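Side-chain contacts in quinone reductase (Klebsiella pneumoniae subsp. pneumoniae, PDB 4GI5), which binds FAD and probably reduces quinones, using NADH or NADPH as the electron donor: residues Q119-L122 against M127-I130; E180-R185 against V215-D220; I191-F196 against S273-H278. One frame throughout, in Å; residues are numbered along the deposited sequence.

In the fold
Contacts 1 and 2 both stand on the five-stranded parallel sheet and both touch FAD: contact 1 at the end of central strand 115-121, contact 2 at and just past the end of strand 209-216, at one edge of the sheet within this chain. They meet where Leu122 packs on Tyr182. Contact 1 is the deepest, about 11 Å from the chain centre to its own centre, and its protein-protein part is apolar. Contact 2, about 20 Å out and partly buried, pairs two tyrosines and carries more hydrogen bonds to the cofactor. Contact 3, largely buried about 16 Å out at the subunit interface, joins helix 191-194 and Phe196 to the C-terminal tail, combining apolar burial with glycerol-bridged polar groups.

Contact 1. Residues Q119-L122 against M127-I130; sequences QFPL and MPAI. With FAD (flavin-adenine dinucleotide), chain H.
Leu122 O accepts a hydrogen bond from the ribityl hydroxyl O2' of FAD at 2.8 Å, directly after the place where Phe120 and Pro121 pack on Met127 and Pro128. Segment 119-122 therefore meets the cofactor through Leu122 and Pro121, and the turn before helix 129-138 through Phe120 and Pro121. On the strand side Phe120 makes most of the contact. Its CG stands between the backbone N and the carbonyl carbon (chi1 58°), which brings one ring face under Met127, a selenomethionine. Met127 CG lies 4.0 Å from the centroid of the Phe120 ring and only 15° off the ring normal, a CH-pi contact displaced slightly toward the CZ-CE2 rim; beyond CG the chain runs on extended, toward Ile135. Pro128 fills the angle beside this pair. Its CD reaches Phe120 CB at 3.6 Å, approaching the ring obliquely, and lies 3.4 Å from Pro121 O. The two proline rings also touch, Pro121 CD to Pro128 CG at 4.0 Å. On the cofactor side Pro121 CB is 3.8 Å from FAD O4', and Leu122 CD2 approaches FAD N3 to 3.8 Å. Pro128 occupies the N-cap position. Lys132 NZ of the second subunit bonds Met127 O. No hydrogen bond joins the two segments: apolar packing holds the loop's two ends together, while backbone groups there, Leu122 O at the ribityl chain and the amides of Trp124 and Phe125, bind FAD.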
loop_
_atom_site.group_PDB
_atom_site.type_symbol
_atom_site.label_atom_id
_atom_site.label_comp_id
_atom_site.label_asym_id
_atom_site.label_seq_id
_atom_site.Cartn_x
_atom_site.Cartn_y
_atom_site.Cartn_z
ATOM N N GLN B 119 -11.723 3.430 -6.984
ATOM C CA GLN B 119 -12.573 2.402 -6.511
ATOM C C GLN B 119 -11.866 1.047 -6.581
ATOM O O GLN B 119 -11.337 0.676 -7.615
ATOM C CB GLN B 119 -13.852 2.267 -7.353
ATOM C CG GLN B 119 -14.783 1.270 -6.835
ATOM C CD GLN B 119 -15.893 0.926 -7.762
ATOM O OE1 GLN B 119 -16.285 1.726 -8.601
ATOM N NE2 GLN B 119 -16.421 -0.281 -7.575
ATOM N N PHE B 120 -11.827 0.380 -5.416
ATOM C CA PHE B 120 -11.109 -0.877 -5.265
ATOM C C PHE B 120 -11.553 -1.693 -4.075
ATOM O O PHE B 120 -11.990 -1.157 -3.078
ATOM C CB PHE B 120 -9.596 -0.637 -5.200
ATOM C CG PHE B 120 -9.158 0.264 -4.082
ATOM C CD1 PHE B 120 -9.140 1.625 -4.276
ATOM C CD2 PHE B 120 -8.708 -0.246 -2.857
ATOM C CE1 PHE B 120 -8.773 2.481 -3.272
ATOM C CE2 PHE B 120 -8.232 0.598 -1.866
ATOM C CZ PHE B 120 -8.328 1.980 -2.049
ATOM N N PRO B 121 -11.465 -3.041 -4.173
ATOM C CA PRO B 121 -11.533 -3.875 -2.966
ATOM C C PRO B 121 -10.255 -3.664 -2.151
ATOM O O PRO B 121 -9.163 -3.548 -2.730
ATOM C CB PRO B 121 -11.583 -5.306 -3.529
ATOM C CG PRO B 121 -10.792 -5.157 -4.814
ATOM C CD PRO B 121 -11.050 -3.809 -5.366
ATOM N N LEU B 122 -10.396 -3.658 -0.849
ATOM C CA LEU B 122 -9.243 -3.658 0.052
ATOM C C LEU B 122 -8.579 -4.989 -0.011
ATOM O O LEU B 122 -9.191 -6.026 0.327
ATOM C CB LEU B 122 -9.730 -3.268 1.473
ATOM C CG LEU B 122 -8.571 -2.866 2.385
ATOM C CD1 LEU B 122 -7.880 -1.596 1.961
ATOM C CD2 LEU B 122 -9.163 -2.733 3.757
HETATM N N MSE B 127 -4.295 -0.855 -1.696
HETATM C CA MSE B 127 -4.811 -1.018 -3.058
HETATM C C MSE B 127 -4.376 -2.333 -3.626
HETATM O O MSE B 127 -3.247 -2.755 -3.461
HETATM C CB MSE B 127 -4.188 0.130 -3.882
HETATM C CG MSE B 127 -4.775 1.487 -3.582
HETATM SE SE MSE B 127 -3.471 2.746 -4.530
HETATM C CE MSE B 127 -4.674 4.298 -4.442
ATOM N N PRO B 128 -5.203 -2.908 -4.505
ATOM C CA PRO B 128 -4.704 -3.999 -5.410
ATOM C C PRO B 128 -3.430 -3.518 -6.148
ATOM O O PRO B 128 -3.313 -2.341 -6.495
ATOM C CB PRO B 128 -5.865 -4.216 -6.392
ATOM C CG PRO B 128 -7.067 -3.804 -5.560
ATOM C CD PRO B 128 -6.628 -2.585 -4.813
ATOM N N ALA B 129 -2.496 -4.426 -6.367
ATOM C CA ALA B 129 -1.288 -4.099 -7.090
ATOM C C ALA B 129 -1.462 -3.314 -8.370
ATOM O O ALA B 129 -0.664 -2.427 -8.685
ATOM C CB ALA B 129 -0.455 -5.328 -7.324
ATOM N N ILE B 130 -2.450 -3.655 -9.186
ATOM C CA ILE B 130 -2.576 -3.004 -10.465
ATOM C C ILE B 130 -2.867 -1.487 -10.305
ATOM O O ILE B 130 -2.373 -0.667 -11.091
ATOM C CB ILE B 130 -3.657 -3.696 -11.368
ATOM C CG1 ILE B 130 -3.510 -3.255 -12.806
ATOM C CG2 ILE B 130 -5.031 -3.444 -10.897
ATOM C CD1 ILE B 130 -4.370 -4.146 -13.750
HETATM P PA FAD H . -17.322 -10.333 -4.973
HETATM O O1A FAD H . -17.434 -10.124 -6.427
HETATM O O2A FAD H . -16.645 -11.454 -4.337
HETATM O O5B FAD H . -18.820 -10.346 -4.314
HETATM C C5B FAD H . -19.121 -10.264 -2.906
HETATM C C4B FAD H . -20.560 -10.609 -2.705
HETATM O O4B FAD H . -21.338 -9.539 -3.192
HETATM C C3B FAD H . -20.963 -11.910 -3.355
HETATM O O3B FAD H . -21.686 -12.616 -2.358
HETATM C C2B FAD H . -21.871 -11.383 -4.428
HETATM O O2B FAD H . -22.855 -12.348 -4.882
HETATM C C1B FAD H . -22.500 -10.135 -3.908
HETATM N N9A FAD H . -22.973 -9.274 -5.026
HETATM C C8A FAD H . -22.385 -8.970 -6.305
HETATM N N7A FAD H . -23.146 -8.184 -7.031
HETATM C C5A FAD H . -24.259 -8.112 -6.247
HETATM C C6A FAD H . -25.594 -7.534 -6.406
HETATM N N6A FAD H . -25.716 -6.859 -7.501
HETATM N N1A FAD H . -26.548 -7.612 -5.414
HETATM C C2A FAD H . -26.270 -8.257 -4.286
HETATM N N3A FAD H . -25.038 -8.867 -4.096
HETATM C C4A FAD H . -24.148 -8.744 -5.015
HETATM N N1 FAD H . -10.673 -7.657 3.425
HETATM C C2 FAD H . -10.293 -6.825 4.418
HETATM O O2 FAD H . -11.155 -6.330 5.262
HETATM N N3 FAD H . -8.970 -6.465 4.586
HETATM C C4 FAD H . -7.985 -7.017 3.853
HETATM O O4 FAD H . -6.813 -6.627 3.950
HETATM C C4X FAD H . -8.372 -7.931 2.812
HETATM N N5 FAD H . -7.420 -8.464 1.990
HETATM C C5X FAD H . -7.817 -9.272 0.891
HETATM C C6 FAD H . -6.921 -9.715 0.040
HETATM C C7 FAD H . -7.287 -10.411 -1.110
HETATM C C7M FAD H . -6.260 -10.889 -2.069
HETATM C C8 FAD H . -8.650 -10.733 -1.313
HETATM C C8M FAD H . -9.049 -11.549 -2.513
HETATM C C9 FAD H . -9.596 -10.307 -0.434
HETATM C C9A FAD H . -9.204 -9.530 0.694
HETATM N N10 FAD H . -10.134 -8.958 1.535
HETATM C C10 FAD H . -9.760 -8.144 2.595
HETATM C "C1'" FAD H . -11.579 -9.132 1.328
HETATM C "C2'" FAD H . -11.948 -8.159 0.207
HETATM O "O2'" FAD H . -11.872 -6.766 0.527
HETATM C "C3'" FAD H . -13.395 -8.444 -0.313
HETATM O "O3'" FAD H . -13.293 -9.780 -0.868
HETATM C "C4'" FAD H . -13.856 -7.504 -1.434
HETATM O "O4'" FAD H . -14.105 -6.246 -0.892
HETATM C "C5'" FAD H . -15.211 -7.994 -2.010
HETATM O "O5'" FAD H . -15.512 -7.222 -3.128
HETATM P P FAD H . -15.586 -8.001 -4.574
HETATM O O1P FAD H . -15.991 -6.992 -5.576
HETATM O O2P FAD H . -14.390 -8.784 -4.880
HETATM O O3P FAD H . -16.826 -8.970 -4.208
#

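Contact 2. Residues E180-R185 against V215-D220; sequences EHYSPR and VFYRTD. With FAD (flavin-adenine dinucleotide), chain H.
Just past the end of strand 209-216, Tyr217 meets Tyr182, the one residue pair in contact between the segments. Tyr217 CE1 comes within 3.7 Å of Tyr182 CD2; with centroids 5.7 Å apart and planes at 40°, the rings meet obliquely. The CB of each tyrosine already points toward the other segment, and with CG anti to the carbonyl carbon (chi1 -64° for Tyr182) the rings lie beside each other. The contact lies along the inner part of the Tyr182 ring, and its far end remains with the flavin: Tyr182 OH donates to FAD O2 at 2.5 Å, with O2 at the ring edge and in its plane. Arg218, next along, turns to Trp178 in a cation-pi contact. Thr219 OG1 then shares a hydrogen bond with FAD O4' at 3.1 Å, and Asp220 OD1 accepts from FAD O3' at 2.5 Å. Asp220 O accepts a weak bond from FAD O3B at 3.4 Å. In the other segment Glu180 O accepts from both Ser183 N and Ser183 OG, fixing the turn round Tyr182. Cofactor binding by loops at the C-terminal ends of parallel strands is characteristic of the flavodoxin-like fold, and this pair is consistent with it.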
loop_
_atom_site.group_PDB
_atom_site.type_symbol
_atom_site.label_atom_id
_atom_site.label_comp_id
_atom_site.label_asym_id
_atom_site.label_seq_id
_atom_site.Cartn_x
_atom_site.Cartn_y
_atom_site.Cartn_z
ATOM N N GLU B 180 -16.314 -3.156 13.039
ATOM C CA GLU B 180 -15.720 -3.099 14.419
ATOM C C GLU B 180 -14.213 -3.456 14.376
ATOM O O GLU B 180 -13.455 -2.996 15.208
ATOM C CB GLU B 180 -16.372 -4.167 15.361
ATOM C CG GLU B 180 -17.812 -3.851 15.709
ATOM C CD GLU B 180 -18.907 -4.374 14.658
ATOM O OE1 GLU B 180 -18.731 -4.503 13.373
ATOM O OE2 GLU B 180 -20.059 -4.626 15.139
ATOM N N HIS B 181 -13.840 -4.268 13.403
ATOM C CA HIS B 181 -12.461 -4.686 13.237
ATOM C C HIS B 181 -11.551 -3.567 12.795
ATOM O O HIS B 181 -10.344 -3.677 12.968
ATOM C CB HIS B 181 -12.368 -5.842 12.231
ATOM C CG HIS B 181 -13.148 -7.032 12.608
ATOM N ND1 HIS B 181 -13.420 -8.045 11.718
ATOM C CD2 HIS B 181 -13.841 -7.329 13.741
ATOM C CE1 HIS B 181 -14.135 -8.976 12.316
ATOM N NE2 HIS B 181 -14.451 -8.537 13.529
ATOM N N TYR B 182 -12.113 -2.472 12.331
ATOM C CA TYR B 182 -11.460 -1.273 11.894
ATOM C C TYR B 182 -11.789 -0.051 12.740
ATOM O O TYR B 182 -11.560 1.064 12.337
ATOM C CB TYR B 182 -11.766 -0.989 10.401
ATOM C CG TYR B 182 -11.266 -1.968 9.393
ATOM C CD1 TYR B 182 -10.003 -1.877 8.956
ATOM C CD2 TYR B 182 -12.019 -3.034 8.959
ATOM C CE1 TYR B 182 -9.444 -2.738 8.008
ATOM C CE2 TYR B 182 -11.533 -3.856 7.972
ATOM C CZ TYR B 182 -10.230 -3.701 7.511
ATOM O OH TYR B 182 -9.816 -4.623 6.596
ATOM N N SER B 183 -12.362 -0.276 13.938
ATOM C CA SER B 183 -12.740 0.735 14.917
ATOM C C SER B 183 -11.498 1.221 15.620
ATOM O O SER B 183 -10.379 0.709 15.412
ATOM C CB SER B 183 -13.817 0.219 15.914
ATOM O OG SER B 183 -13.276 -0.833 16.690
ATOM N N PRO B 184 -11.622 2.262 16.442
ATOM C CA PRO B 184 -10.366 2.783 17.032
ATOM C C PRO B 184 -9.463 1.810 17.781
ATOM O O PRO B 184 -8.236 1.990 17.796
ATOM C CB PRO B 184 -10.867 3.958 17.866
ATOM C CG PRO B 184 -12.124 4.402 17.123
ATOM C CD PRO B 184 -12.777 3.155 16.681
ATOM N N ARG B 185 -10.039 0.787 18.444
ATOM C CA ARG B 185 -9.304 -0.296 19.130
ATOM C C ARG B 185 -9.447 -1.605 18.429
ATOM O O ARG B 185 -9.048 -2.610 18.950
ATOM C CB ARG B 185 -9.707 -0.427 20.647
ATOM C CG ARG B 185 -9.284 0.821 21.329
ATOM C CD ARG B 185 -9.962 0.966 22.707
ATOM N NE ARG B 185 -9.684 -0.130 23.541
ATOM C CZ ARG B 185 -8.748 -0.210 24.505
ATOM N NH1 ARG B 185 -7.857 0.712 24.628
ATOM N NH2 ARG B 185 -8.676 -1.307 25.196
ATOM N N VAL B 215 -16.468 3.622 2.635
ATOM C CA VAL B 215 -16.026 2.271 2.928
ATOM C C VAL B 215 -17.177 1.360 3.354
ATOM O O VAL B 215 -17.965 1.679 4.272
ATOM C CB VAL B 215 -14.968 2.247 4.063
ATOM C CG1 VAL B 215 -14.409 0.856 4.293
ATOM C CG2 VAL B 215 -13.884 3.250 3.737
ATOM N N PHE B 216 -17.291 0.252 2.629
ATOM C CA PHE B 216 -18.237 -0.778 2.927
ATOM C C PHE B 216 -17.569 -1.981 3.603
ATOM O O PHE B 216 -16.498 -2.448 3.195
ATOM C CB PHE B 216 -18.916 -1.260 1.656
ATOM C CG PHE B 216 -19.681 -0.194 0.917
ATOM C CD1 PHE B 216 -20.652 0.613 1.574
ATOM C CD2 PHE B 216 -19.384 0.120 -0.367
ATOM C CE1 PHE B 216 -21.379 1.571 0.884
ATOM C CE2 PHE B 216 -20.154 1.116 -1.054
ATOM C CZ PHE B 216 -21.113 1.791 -0.457
ATOM N N TYR B 217 -18.222 -2.531 4.652
ATOM C CA TYR B 217 -17.671 -3.632 5.416
ATOM C C TYR B 217 -18.453 -4.912 5.236
ATOM O O TYR B 217 -19.627 -4.881 4.749
ATOM C CB TYR B 217 -17.672 -3.259 6.869
ATOM C CG TYR B 217 -16.829 -2.074 7.113
ATOM C CD1 TYR B 217 -15.413 -2.164 7.261
ATOM C CD2 TYR B 217 -17.411 -0.798 7.248
ATOM C CE1 TYR B 217 -14.717 -1.032 7.504
ATOM C CE2 TYR B 217 -16.628 0.313 7.508
ATOM C CZ TYR B 217 -15.228 0.131 7.593
ATOM O OH TYR B 217 -14.461 1.290 7.840
ATOM N N ARG B 218 -17.877 -6.036 5.606
ATOM C CA ARG B 218 -18.503 -7.343 5.499
ATOM C C ARG B 218 -19.009 -7.628 4.127
ATOM O O ARG B 218 -20.081 -8.167 3.935
ATOM C CB ARG B 218 -19.670 -7.513 6.506
ATOM C CG ARG B 218 -19.269 -7.338 7.883
ATOM C CD ARG B 218 -20.373 -7.875 8.911
ATOM N NE ARG B 218 -20.559 -9.331 8.862
ATOM C CZ ARG B 218 -21.109 -10.034 9.886
ATOM N NH1 ARG B 218 -21.537 -9.410 11.000
ATOM N NH2 ARG B 218 -21.215 -11.351 9.822
ATOM N N THR B 219 -18.231 -7.288 3.129
ATOM C CA THR B 219 -18.726 -7.308 1.779
ATOM C C THR B 219 -18.795 -8.673 1.143
ATOM O O THR B 219 -19.523 -8.787 0.139
ATOM C CB THR B 219 -17.971 -6.395 0.845
ATOM O OG1 THR B 219 -16.615 -6.742 0.831
ATOM C CG2 THR B 219 -18.209 -4.958 1.356
ATOM N N ASP B 220 -18.068 -9.666 1.646
ATOM C CA ASP B 220 -18.072 -10.966 1.038
ATOM C C ASP B 220 -19.451 -11.668 1.150
ATOM O O ASP B 220 -19.682 -12.547 0.355
ATOM C CB ASP B 220 -16.961 -11.882 1.605
ATOM C CG ASP B 220 -15.503 -11.299 1.334
ATOM O OD1 ASP B 220 -15.211 -11.087 0.185
ATOM O OD2 ASP B 220 -14.663 -11.198 2.289
HETATM P PA FAD H . -17.322 -10.333 -4.973
HETATM O O1A FAD H . -17.434 -10.124 -6.427
HETATM O O2A FAD H . -16.645 -11.454 -4.337
HETATM O O5B FAD H . -18.820 -10.346 -4.314
HETATM C C5B FAD H . -19.121 -10.264 -2.906
HETATM C C4B FAD H . -20.560 -10.609 -2.705
HETATM O O4B FAD H . -21.338 -9.539 -3.192
HETATM C C3B FAD H . -20.963 -11.910 -3.355
HETATM O O3B FAD H . -21.686 -12.616 -2.358
HETATM C C2B FAD H . -21.871 -11.383 -4.428
HETATM O O2B FAD H . -22.855 -12.348 -4.882
HETATM C C1B FAD H . -22.500 -10.135 -3.908
HETATM N N9A FAD H . -22.973 -9.274 -5.026
HETATM C C8A FAD H . -22.385 -8.970 -6.305
HETATM N N7A FAD H . -23.146 -8.184 -7.031
HETATM C C5A FAD H . -24.259 -8.112 -6.247
HETATM C C6A FAD H . -25.594 -7.534 -6.406
HETATM N N6A FAD H . -25.716 -6.859 -7.501
HETATM N N1A FAD H . -26.548 -7.612 -5.414
HETATM C C2A FAD H . -26.270 -8.257 -4.286
HETATM N N3A FAD H . -25.038 -8.867 -4.096
HETATM C C4A FAD H . -24.148 -8.744 -5.015
HETATM N N1 FAD H . -10.673 -7.657 3.425
HETATM C C2 FAD H . -10.293 -6.825 4.418
HETATM O O2 FAD H . -11.155 -6.330 5.262
HETATM N N3 FAD H . -8.970 -6.465 4.586
HETATM C C4 FAD H . -7.985 -7.017 3.853
HETATM O O4 FAD H . -6.813 -6.627 3.950
HETATM C C4X FAD H . -8.372 -7.931 2.812
HETATM N N5 FAD H . -7.420 -8.464 1.990
HETATM C C5X FAD H . -7.817 -9.272 0.891
HETATM C C6 FAD H . -6.921 -9.715 0.040
HETATM C C7 FAD H . -7.287 -10.411 -1.110
HETATM C C7M FAD H . -6.260 -10.889 -2.069
HETATM C C8 FAD H . -8.650 -10.733 -1.313
HETATM C C8M FAD H . -9.049 -11.549 -2.513
HETATM C C9 FAD H . -9.596 -10.307 -0.434
HETATM C C9A FAD H . -9.204 -9.530 0.694
HETATM N N10 FAD H . -10.134 -8.958 1.535
HETATM C C10 FAD H . -9.760 -8.144 2.595
HETATM C "C1'" FAD H . -11.579 -9.132 1.328
HETATM C "C2'" FAD H . -11.948 -8.159 0.207
HETATM O "O2'" FAD H . -11.872 -6.766 0.527
HETATM C "C3'" FAD H . -13.395 -8.444 -0.313
HETATM O "O3'" FAD H . -13.293 -9.780 -0.868
HETATM C "C4'" FAD H . -13.856 -7.504 -1.434
HETATM O "O4'" FAD H . -14.105 -6.246 -0.892
HETATM C "C5'" FAD H . -15.211 -7.994 -2.010
HETATM O "O5'" FAD H . -15.512 -7.222 -3.128
HETATM P P FAD H . -15.586 -8.001 -4.574
HETATM O O1P FAD H . -15.991 -6.992 -5.576
HETATM O O2P FAD H . -14.390 -8.784 -4.880
HETATM O O3P FAD H . -16.826 -8.970 -4.208
#

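Contact 3. Residues I191-F196 against S273-H278; sequences IDDILF and SGLAVH. With GOL (glycerol), chain N; GOL (glycerol), chain E.
Leu275 and Phe196 bury most of the surface here, joining the C-terminal tail to the helical connection between parallel strands 168-174 and 209-216, a beta-alpha-beta crossover of the flavodoxin-like fold. Leu275, in the 3-10 segment, divides its two methyls. CD2 sits over the centre of one Phe196 ring face, 3.6 Å from the centroid and 10° off the normal, a nearly vertical CH-pi contact. CD1 instead lies against Asp193, 3.7 Å from its OD1. Phe196 reaches across because its CG is anti to the backbone N (chi1 -177°); near the end of its ring, CZ is 4.1 Å from CD2 of His278, whose ND1 is bonded to Tyr257 OH. Pro190 and Asn188 of the second subunit pack on Leu275 and Phe196 respectively, placing the contact at the dimer interface.

No direct hydrogen bond crosses between the segments. Two glycerols, probably from the crystallisation liquor, link their polar groups instead. The glycerol of chain N donates through O2 to Asp193 OD1 at 2.9 Å and through O3 to Leu275 O at 2.8 Å. The glycerol of chain E takes the other carboxylate oxygen, its O2 bonding Asp193 OD2 at 2.6 Å. Both carboxylate oxygens of Asp193 are therefore engaged, and the second bridge closes at Leu275 N, which gives its hydrogen to O1 of the chain E glycerol at 2.9 Å with an N-H...O angle of 166°.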
loop_
_atom_site.group_PDB
_atom_site.type_symbol
_atom_site.label_atom_id
_atom_site.label_comp_id
_atom_site.label_asym_id
_atom_site.label_seq_id
_atom_site.Cartn_x
_atom_site.Cartn_y
_atom_site.Cartn_z
ATOM N N ILE B 191 -9.665 2.390 10.413
ATOM C CA ILE B 191 -9.683 2.560 8.933
ATOM C C ILE B 191 -9.024 3.796 8.426
ATOM O O ILE B 191 -8.326 3.740 7.409
ATOM C CB ILE B 191 -11.098 2.431 8.390
ATOM C CG1 ILE B 191 -11.179 2.352 6.846
ATOM C CG2 ILE B 191 -11.997 3.542 8.942
ATOM C CD1 ILE B 191 -10.503 1.170 6.263
ATOM N N ASP B 192 -9.203 4.971 9.065
ATOM C CA ASP B 192 -8.606 6.168 8.563
ATOM C C ASP B 192 -7.061 6.212 8.705
ATOM O O ASP B 192 -6.391 6.883 7.937
ATOM C CB ASP B 192 -9.233 7.388 9.235
ATOM C CG ASP B 192 -10.731 7.532 8.919
ATOM O OD1 ASP B 192 -11.207 7.222 7.889
ATOM O OD2 ASP B 192 -11.407 7.736 9.906
ATOM N N ASP B 193 -6.528 5.443 9.659
ATOM C CA ASP B 193 -5.098 5.361 9.785
ATOM C C ASP B 193 -4.558 4.395 8.742
ATOM O O ASP B 193 -3.475 4.644 8.173
ATOM C CB ASP B 193 -4.772 4.871 11.211
ATOM C CG ASP B 193 -5.070 5.898 12.313
ATOM O OD1 ASP B 193 -5.159 7.066 12.055
ATOM O OD2 ASP B 193 -5.073 5.435 13.460
ATOM N N ILE B 194 -5.187 3.220 8.515
ATOM C CA ILE B 194 -4.753 2.333 7.455
ATOM C C ILE B 194 -4.802 2.983 6.056
ATOM O O ILE B 194 -3.905 2.782 5.264
ATOM C CB ILE B 194 -5.740 1.095 7.380
ATOM C CG1 ILE B 194 -5.604 0.336 8.664
ATOM C CG2 ILE B 194 -5.560 0.248 6.072
ATOM C CD1 ILE B 194 -4.249 -0.218 8.976
ATOM N N LEU B 195 -5.770 3.859 5.826
ATOM C CA LEU B 195 -5.872 4.573 4.575
ATOM C C LEU B 195 -4.949 5.851 4.465
ATOM O O LEU B 195 -4.953 6.481 3.418
ATOM C CB LEU B 195 -7.279 5.039 4.307
ATOM C CG LEU B 195 -8.257 3.824 4.093
ATOM C CD1 LEU B 195 -9.685 4.356 3.970
ATOM C CD2 LEU B 195 -7.856 2.928 2.919
ATOM N N PHE B 196 -4.302 6.273 5.564
ATOM C CA PHE B 196 -3.506 7.471 5.539
ATOM C C PHE B 196 -2.419 7.502 4.463
ATOM O O PHE B 196 -2.233 8.560 3.787
ATOM C CB PHE B 196 -2.908 7.710 6.918
ATOM C CG PHE B 196 -2.103 8.966 7.093
ATOM C CD1 PHE B 196 -0.783 9.040 6.698
ATOM C CD2 PHE B 196 -2.685 10.117 7.650
ATOM C CE1 PHE B 196 -0.015 10.178 6.922
ATOM C CE2 PHE B 196 -1.892 11.264 7.849
ATOM C CZ PHE B 196 -0.578 11.269 7.489
ATOM N N SER B 273 1.333 13.260 19.213
ATOM C CA SER B 273 2.098 12.807 18.094
ATOM C C SER B 273 1.271 11.754 17.286
ATOM O O SER B 273 0.154 11.406 17.671
ATOM C CB SER B 273 3.396 12.238 18.555
ATOM O OG SER B 273 3.207 11.075 19.270
ATOM N N GLY B 274 1.749 11.382 16.106
ATOM C CA GLY B 274 1.077 10.395 15.333
ATOM C C GLY B 274 0.230 11.014 14.229
ATOM O O GLY B 274 0.237 12.219 13.956
ATOM N N LEU B 275 -0.531 10.132 13.569
ATOM C CA LEU B 275 -1.252 10.517 12.397
ATOM C C LEU B 275 -2.273 11.607 12.625
ATOM O O LEU B 275 -2.580 12.423 11.719
ATOM C CB LEU B 275 -1.887 9.317 11.683
ATOM C CG LEU B 275 -0.889 8.228 11.282
ATOM C CD1 LEU B 275 -1.697 7.019 10.718
ATOM C CD2 LEU B 275 0.100 8.723 10.247
ATOM N N ALA B 276 -2.887 11.616 13.784
ATOM C CA ALA B 276 -3.949 12.591 14.030
ATOM C C ALA B 276 -3.511 14.020 14.089
ATOM O O ALA B 276 -4.364 14.925 13.952
ATOM C CB ALA B 276 -4.653 12.205 15.328
ATOM N N VAL B 277 -2.233 14.296 14.317
ATOM C CA VAL B 277 -1.730 15.695 14.420
ATOM C C VAL B 277 -1.805 16.413 13.089
ATOM O O VAL B 277 -1.736 17.641 13.046
ATOM C CB VAL B 277 -0.367 15.873 15.082
ATOM C CG1 VAL B 277 -0.331 15.074 16.384
ATOM C CG2 VAL B 277 0.718 15.467 14.116
ATOM N N HIS B 278 -2.007 15.703 11.957
ATOM C CA HIS B 278 -1.976 16.302 10.646
ATOM C C HIS B 278 -3.361 16.748 10.193
ATOM O O HIS B 278 -3.525 17.185 9.092
ATOM C CB HIS B 278 -1.347 15.314 9.649
ATOM C CG HIS B 278 0.017 14.912 10.073
ATOM N ND1 HIS B 278 1.025 15.849 10.279
ATOM C CD2 HIS B 278 0.482 13.754 10.607
ATOM C CE1 HIS B 278 2.069 15.274 10.824
ATOM N NE2 HIS B 278 1.775 13.984 11.021
HETATM C C1 GOL N . -7.044 9.645 11.797
HETATM O O1 GOL N . -6.963 10.539 12.890
HETATM C C2 GOL N . -5.711 9.885 11.067
HETATM O O2 GOL N . -5.463 8.996 9.948
HETATM C C3 GOL N . -5.767 11.328 10.591
HETATM O O3 GOL N . -4.659 11.861 9.904
HETATM C C1 GOL E . -1.375 6.453 14.704
HETATM O O1 GOL E . -0.440 7.535 14.871
HETATM C C2 GOL E . -2.414 6.668 15.691
HETATM O O2 GOL E . -3.207 5.578 15.326
HETATM C C3 GOL E . -1.876 6.639 17.138
HETATM O O3 GOL E . -1.388 5.296 17.512
#